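Putative phenazine biosynthesis PhzC/PhzF protein (Clostridium difficile, PDB 4DUN) belongs to the PhzF family and is probably an isomerase, although its substrate and biological role are not established. Local coordinates at residues C72-L77 with S198-T203; G204-N209 with A225-N230. All blocks are in the same frame, centred on the assembly; numbering follows the deposited sequence.

Interaction 1. Residues C72-L77 with S198-T203; sequences CGHATL and SEDPVT. With NI (nickel (II) ion), chain D; SO4 (sulfate ion), chain B.
The predicted active-site cleft of this PhzF-family protein lies between the start of helix 73-87 and residues 198-203, and His74 reaches across it toward Asp200 and Val202. Ring atom CD2 of His74 comes 3.7 Å from Val202 O, obliquely to the ring plane. NE2 of His74 stays 4.3 Å from OD1 of Asp200, and no hydrogen bond crosses. Instead, His74 NE2 binds the nickel ion at 2.0 Å, as one of six ligand atoms. The ring leaves the helix with CG between the backbone N and the carbonyl carbon (chi1 50°). Cys72 SG sits over one ring face, toward its rim, and also caps the helix through a weak bond from Ala75 N. A sulfate, probably from the crystallisation liquor, lies at this helix start: Gly73 N donates to its O1 at 2.8 Å. Asp200 is held in turn. Its OD2 accepts from Thr203 OG1 at 2.6 Å, from above the carboxylate plane, and its OD1 accepts from Asn20. Glu47, the predicted catalytic residue, is close to the His74 side chain. All three touching residues are buried. The sulfate joins the helix start to the residues after Thr203, and marks a site that could take an anionic group.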
loop_
_atom_site.group_PDB
_atom_site.type_symbol
_atom_site.label_atom_id
_atom_site.label_comp_id
_atom_site.label_asym_id
_atom_site.label_seq_id
_atom_site.Cartn_x
_atom_site.Cartn_y
_atom_site.Cartn_z
ATOM N N CYS A 72 -7.694 -15.169 7.891
ATOM C CA CYS A 72 -7.219 -13.872 8.309
ATOM C C CYS A 72 -8.039 -13.340 9.467
ATOM O O CYS A 72 -9.033 -12.633 9.258
ATOM C CB CYS A 72 -7.197 -12.891 7.149
ATOM S SG CYS A 72 -6.379 -11.349 7.579
ATOM N N GLY A 73 -7.644 -13.717 10.682
ATOM C CA GLY A 73 -8.359 -13.309 11.886
ATOM C C GLY A 73 -8.524 -11.803 12.066
ATOM O O GLY A 73 -9.620 -11.340 12.386
ATOM N N HIS A 74 -7.453 -11.027 11.867
ATOM C CA HIS A 74 -7.510 -9.573 12.094
ATOM C C HIS A 74 -8.448 -8.878 11.060
ATOM O O HIS A 74 -9.231 -7.999 11.462
ATOM C CB HIS A 74 -6.085 -8.932 12.140
ATOM C CG HIS A 74 -5.183 -9.316 10.984
ATOM N ND1 HIS A 74 -5.186 -8.599 9.798
ATOM C CD2 HIS A 74 -4.251 -10.302 10.893
ATOM C CE1 HIS A 74 -4.269 -9.165 9.020
ATOM N NE2 HIS A 74 -3.701 -10.213 9.618
ATOM N N ALA A 75 -8.447 -9.310 9.774
ATOM C CA ALA A 75 -9.376 -8.689 8.803
ATOM C C ALA A 75 -10.799 -9.183 9.037
ATOM O O ALA A 75 -11.742 -8.463 8.712
ATOM C CB ALA A 75 -8.951 -8.958 7.362
ATOM N N THR A 76 -10.960 -10.393 9.647
ATOM C CA THR A 76 -12.276 -10.929 9.990
ATOM C C THR A 76 -12.915 -10.034 11.072
ATOM O O THR A 76 -14.115 -9.758 10.997
ATOM C CB THR A 76 -12.200 -12.399 10.402
ATOM O OG1 THR A 76 -11.663 -13.134 9.292
ATOM C CG2 THR A 76 -13.585 -12.988 10.760
ATOM N N LEU A 77 -12.115 -9.580 12.061
ATOM C CA LEU A 77 -12.596 -8.662 13.108
ATOM C C LEU A 77 -13.106 -7.368 12.426
ATOM O O LEU A 77 -14.217 -6.908 12.726
ATOM C CB LEU A 77 -11.461 -8.371 14.114
ATOM C CG LEU A 77 -11.846 -7.623 15.403
ATOM C CD1 LEU A 77 -10.876 -7.955 16.533
ATOM C CD2 LEU A 77 -11.816 -6.103 15.193
ATOM N N SER A 198 8.149 -8.062 6.355
ATOM C CA SER A 198 7.380 -7.105 7.141
ATOM C C SER A 198 7.093 -7.592 8.538
ATOM O O SER A 198 7.139 -8.796 8.830
ATOM C CB SER A 198 6.057 -6.803 6.434
ATOM O OG SER A 198 5.269 -7.975 6.326
ATOM N N GLU A 199 6.782 -6.636 9.405
ATOM C CA GLU A 199 6.362 -6.913 10.772
ATOM C C GLU A 199 4.842 -6.807 10.816
ATOM O O GLU A 199 4.277 -5.811 10.376
ATOM C CB GLU A 199 7.029 -5.950 11.757
ATOM C CG GLU A 199 6.448 -6.080 13.150
ATOM C CD GLU A 199 7.084 -5.193 14.198
ATOM O OE1 GLU A 199 7.946 -4.355 13.850
ATOM O OE2 GLU A 199 6.694 -5.327 15.376
ATOM N N ASP A 200 4.176 -7.843 11.315
ATOM C CA ASP A 200 2.715 -7.831 11.368
ATOM C C ASP A 200 2.241 -6.831 12.447
ATOM O O ASP A 200 2.704 -6.912 13.580
ATOM C CB ASP A 200 2.234 -9.244 11.705
ATOM C CG ASP A 200 0.814 -9.572 11.309
ATOM O OD1 ASP A 200 0.217 -8.807 10.487
ATOM O OD2 ASP A 200 0.316 -10.610 11.758
ATOM N N PRO A 201 1.365 -5.857 12.108
ATOM C CA PRO A 201 0.914 -4.880 13.121
ATOM C C PRO A 201 0.268 -5.541 14.351
ATOM O O PRO A 201 0.627 -5.201 15.477
ATOM C CB PRO A 201 -0.085 -4.012 12.346
ATOM C CG PRO A 201 0.419 -4.093 10.912
ATOM C CD PRO A 201 0.784 -5.554 10.785
ATOM N N VAL A 202 -0.687 -6.458 14.144
ATOM C CA VAL A 202 -1.379 -7.184 15.226
ATOM C C VAL A 202 -1.689 -8.582 14.716
ATOM O O VAL A 202 -2.233 -8.725 13.617
ATOM C CB VAL A 202 -2.676 -6.520 15.795
ATOM C CG1 VAL A 202 -3.013 -7.107 17.168
ATOM C CG2 VAL A 202 -2.555 -5.004 15.899
ATOM N N THR A 203 -1.354 -9.599 15.510
ATOM C CA THR A 203 -1.565 -10.991 15.123
ATOM C C THR A 203 -2.458 -11.700 16.139
ATOM O O THR A 203 -2.068 -11.863 17.292
ATOM C CB THR A 203 -0.195 -11.711 15.019
ATOM O OG1 THR A 203 0.756 -10.880 14.345
ATOM C CG2 THR A 203 -0.297 -13.102 14.337
HETATM NI NI NI D . -2.338 -11.585 8.978
HETATM S S SO4 B . -4.800 -13.830 12.828
HETATM O O1 SO4 B . -4.945 -14.043 11.397
HETATM O O2 SO4 B . -5.750 -14.660 13.602
HETATM O O3 SO4 B . -3.459 -14.194 13.171
HETATM O O4 SO4 B . -5.074 -12.434 13.127
#

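Interaction 2. Residues G204-N209 with A225-N230; sequences GSSHCN and AAQLSN. With SO4 (sulfate ion), chain B.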
loop_
_atom_site.group_PDB
_atom_site.type_symbol
_atom_site.label_atom_id
_atom_site.label_comp_id
_atom_site.label_asym_id
_atom_site.label_seq_id
_atom_site.Cartn_x
_atom_site.Cartn_y
_atom_site.Cartn_z
ATOM N N GLY A 204 -3.635 -12.128 15.710
ATOM C CA GLY A 204 -4.512 -12.862 16.616
ATOM C C GLY A 204 -4.044 -14.282 16.894
ATOM O O GLY A 204 -4.007 -14.706 18.050
ATOM N N SER A 205 -3.654 -15.023 15.850
ATOM C CA SER A 205 -3.336 -16.467 15.949
ATOM C C SER A 205 -2.082 -16.798 16.786
ATOM O O SER A 205 -2.028 -17.888 17.359
ATOM C CB SER A 205 -3.225 -17.109 14.573
ATOM O OG SER A 205 -2.245 -16.487 13.761
ATOM N N SER A 206 -1.103 -15.880 16.892
ATOM C CA SER A 206 0.053 -16.082 17.784
ATOM C C SER A 206 -0.431 -16.224 19.250
ATOM O O SER A 206 0.200 -16.917 20.052
ATOM C CB SER A 206 1.002 -14.894 17.672
ATOM O OG SER A 206 0.305 -13.698 17.996
ATOM N N HIS A 207 -1.586 -15.600 19.576
ATOM C CA HIS A 207 -2.130 -15.643 20.931
ATOM C C HIS A 207 -2.694 -17.043 21.269
ATOM O O HIS A 207 -2.854 -17.344 22.451
ATOM C CB HIS A 207 -3.113 -14.483 21.187
ATOM C CG HIS A 207 -2.383 -13.168 21.210
ATOM N ND1 HIS A 207 -2.025 -12.531 20.041
ATOM C CD2 HIS A 207 -1.825 -12.502 22.254
ATOM C CE1 HIS A 207 -1.310 -11.474 20.406
ATOM N NE2 HIS A 207 -1.190 -11.399 21.730
ATOM N N CYS A 208 -2.848 -17.948 20.264
ATOM C CA CYS A 208 -3.167 -19.365 20.528
ATOM C C CYS A 208 -2.068 -20.007 21.373
ATOM O O CYS A 208 -2.355 -20.893 22.168
ATOM C CB CYS A 208 -3.349 -20.129 19.225
ATOM S SG CYS A 208 -4.792 -19.596 18.295
ATOM N N ASN A 209 -0.809 -19.586 21.157
ATOM C CA ASN A 209 0.350 -20.058 21.910
ATOM C C ASN A 209 0.663 -19.160 23.087
ATOM O O ASN A 209 1.031 -19.659 24.145
ATOM C CB ASN A 209 1.611 -20.103 21.039
ATOM C CG ASN A 209 1.520 -20.814 19.714
ATOM O OD1 ASN A 209 2.046 -20.321 18.721
ATOM N ND2 ASN A 209 0.951 -22.020 19.675
ATOM N N ALA A 225 -2.718 -8.158 26.510
ATOM C CA ALA A 225 -1.467 -8.249 25.759
ATOM C C ALA A 225 -1.340 -7.066 24.829
ATOM O O ALA A 225 -2.342 -6.523 24.356
ATOM C CB ALA A 225 -1.434 -9.543 24.954
ATOM N N ALA A 226 -0.114 -6.681 24.548
ATOM C CA ALA A 226 0.151 -5.631 23.568
ATOM C C ALA A 226 1.033 -6.215 22.494
ATOM O O ALA A 226 1.870 -7.080 22.771
ATOM C CB ALA A 226 0.830 -4.420 24.225
ATOM N N GLN A 227 0.812 -5.796 21.264
ATOM C CA GLN A 227 1.676 -6.150 20.146
ATOM C C GLN A 227 2.417 -4.865 19.843
ATOM O O GLN A 227 1.782 -3.872 19.481
ATOM C CB GLN A 227 0.907 -6.724 18.941
ATOM C CG GLN A 227 1.900 -7.293 17.919
ATOM C CD GLN A 227 1.356 -8.435 17.112
ATOM O OE1 GLN A 227 0.559 -9.257 17.595
ATOM N NE2 GLN A 227 1.794 -8.525 15.859
ATOM N N LEU A 228 3.734 -4.852 20.102
ATOM C CA LEU A 228 4.542 -3.641 20.050
ATOM C C LEU A 228 5.126 -3.352 18.662
ATOM O O LEU A 228 6.318 -3.068 18.505
ATOM C CB LEU A 228 5.638 -3.709 21.143
ATOM C CG LEU A 228 5.121 -3.803 22.591
ATOM C CD1 LEU A 228 6.291 -3.853 23.570
ATOM C CD2 LEU A 228 4.148 -2.628 22.952
ATOM N N SER A 229 4.250 -3.367 17.653
ATOM C CA SER A 229 4.582 -2.961 16.291
ATOM C C SER A 229 4.562 -1.426 16.263
ATOM O O SER A 229 4.092 -0.820 17.234
ATOM C CB SER A 229 3.549 -3.532 15.314
ATOM O OG SER A 229 2.252 -3.110 15.715
ATOM N N ASN A 230 4.995 -0.815 15.156
ATOM C CA ASN A 230 4.978 0.640 14.945
ATOM C C ASN A 230 3.562 1.184 15.217
ATOM O O ASN A 230 3.398 2.109 16.009
ATOM C CB ASN A 230 5.414 0.952 13.495
ATOM C CG ASN A 230 5.509 2.420 13.150
ATOM O OD1 ASN A 230 5.809 3.278 13.994
ATOM N ND2 ASN A 230 5.268 2.737 11.886
HETATM S S SO4 B . -4.800 -13.830 12.828
HETATM O O1 SO4 B . -4.945 -14.043 11.397
HETATM O O2 SO4 B . -5.750 -14.660 13.602
HETATM O O3 SO4 B . -3.459 -14.194 13.171
HETATM O O4 SO4 B . -5.074 -12.434 13.127
HETATM O O HOH W 1 1.930 -11.624 18.193
HETATM O O HOH W 2 1.255 -10.012 22.489
#
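His207 CG stands anti to the carbonyl carbon (chi1 -68°), and this turns the imidazole from near the start of helix 207-218 toward strand 222-227. Gln227 answers from the strand with CG anti to the backbone N and an extended chain beyond it. The ring and the amide end nearly coplanar, with 21° between their planes. Gln227 OE1 lies at the ring edge, 4.0 Å from His207 CE1. The methyl of Ala225 packs against the same ring, with CB 3.7 Å from His207 NE2.

No direct hydrogen bond joins the two segments. Two waters do the work. One lies between Ser206 OG and Gln227 OE1 and donates to the amide oxygen at 2.8 Å. The other is 2.9 Å from His207 NE2 and donates to Ala226 O. The remaining polar ends are held by Asp200 and Thr203, just before residues 204-209. His207 ND1 bonds to Thr203 O, which fixes the ring's rotation. Gln227 NE2 donates to Asp200 O, while its OE1 also accepts from Thr203 N.

The sulfate is held by Gly204 and Ser205. Ser205 N donates to its O3 at 2.8 Å in a nearly straight bond (166°), and Ser205 OG donates to the same oxygen at 2.7 Å. Gly204 N donates to O4 at 3.0 Å. Gly204 to His207 form a type I beta turn that leads into the helix. Backbone N-H groups of such a turn gathered around an anion are consistent with an anion-binding site, here beside the predicted active site.

How the interactions relate
Both contacts are buried, and they follow one another in the chain, with residues 198-203 running straight into 204-209. Interaction 1 spans the cleft and lies close to the centre of the chain. Interaction 2 lies somewhat further out, its centre about 7 Å from that of the chain, and packs a helix start on a strand. They share the sulfate, which takes N-H groups from the first residues of helix 73-87 and from the turn leading into helix 207-218. They also touch directly: Ser229 OG bonds to Pro201 O. Interaction 1 has a metal ligand, His74, at its centre. Interaction 2 relies on waters and a methyl-to-ring contact, and its glutamine holds the segment that carries Asp200.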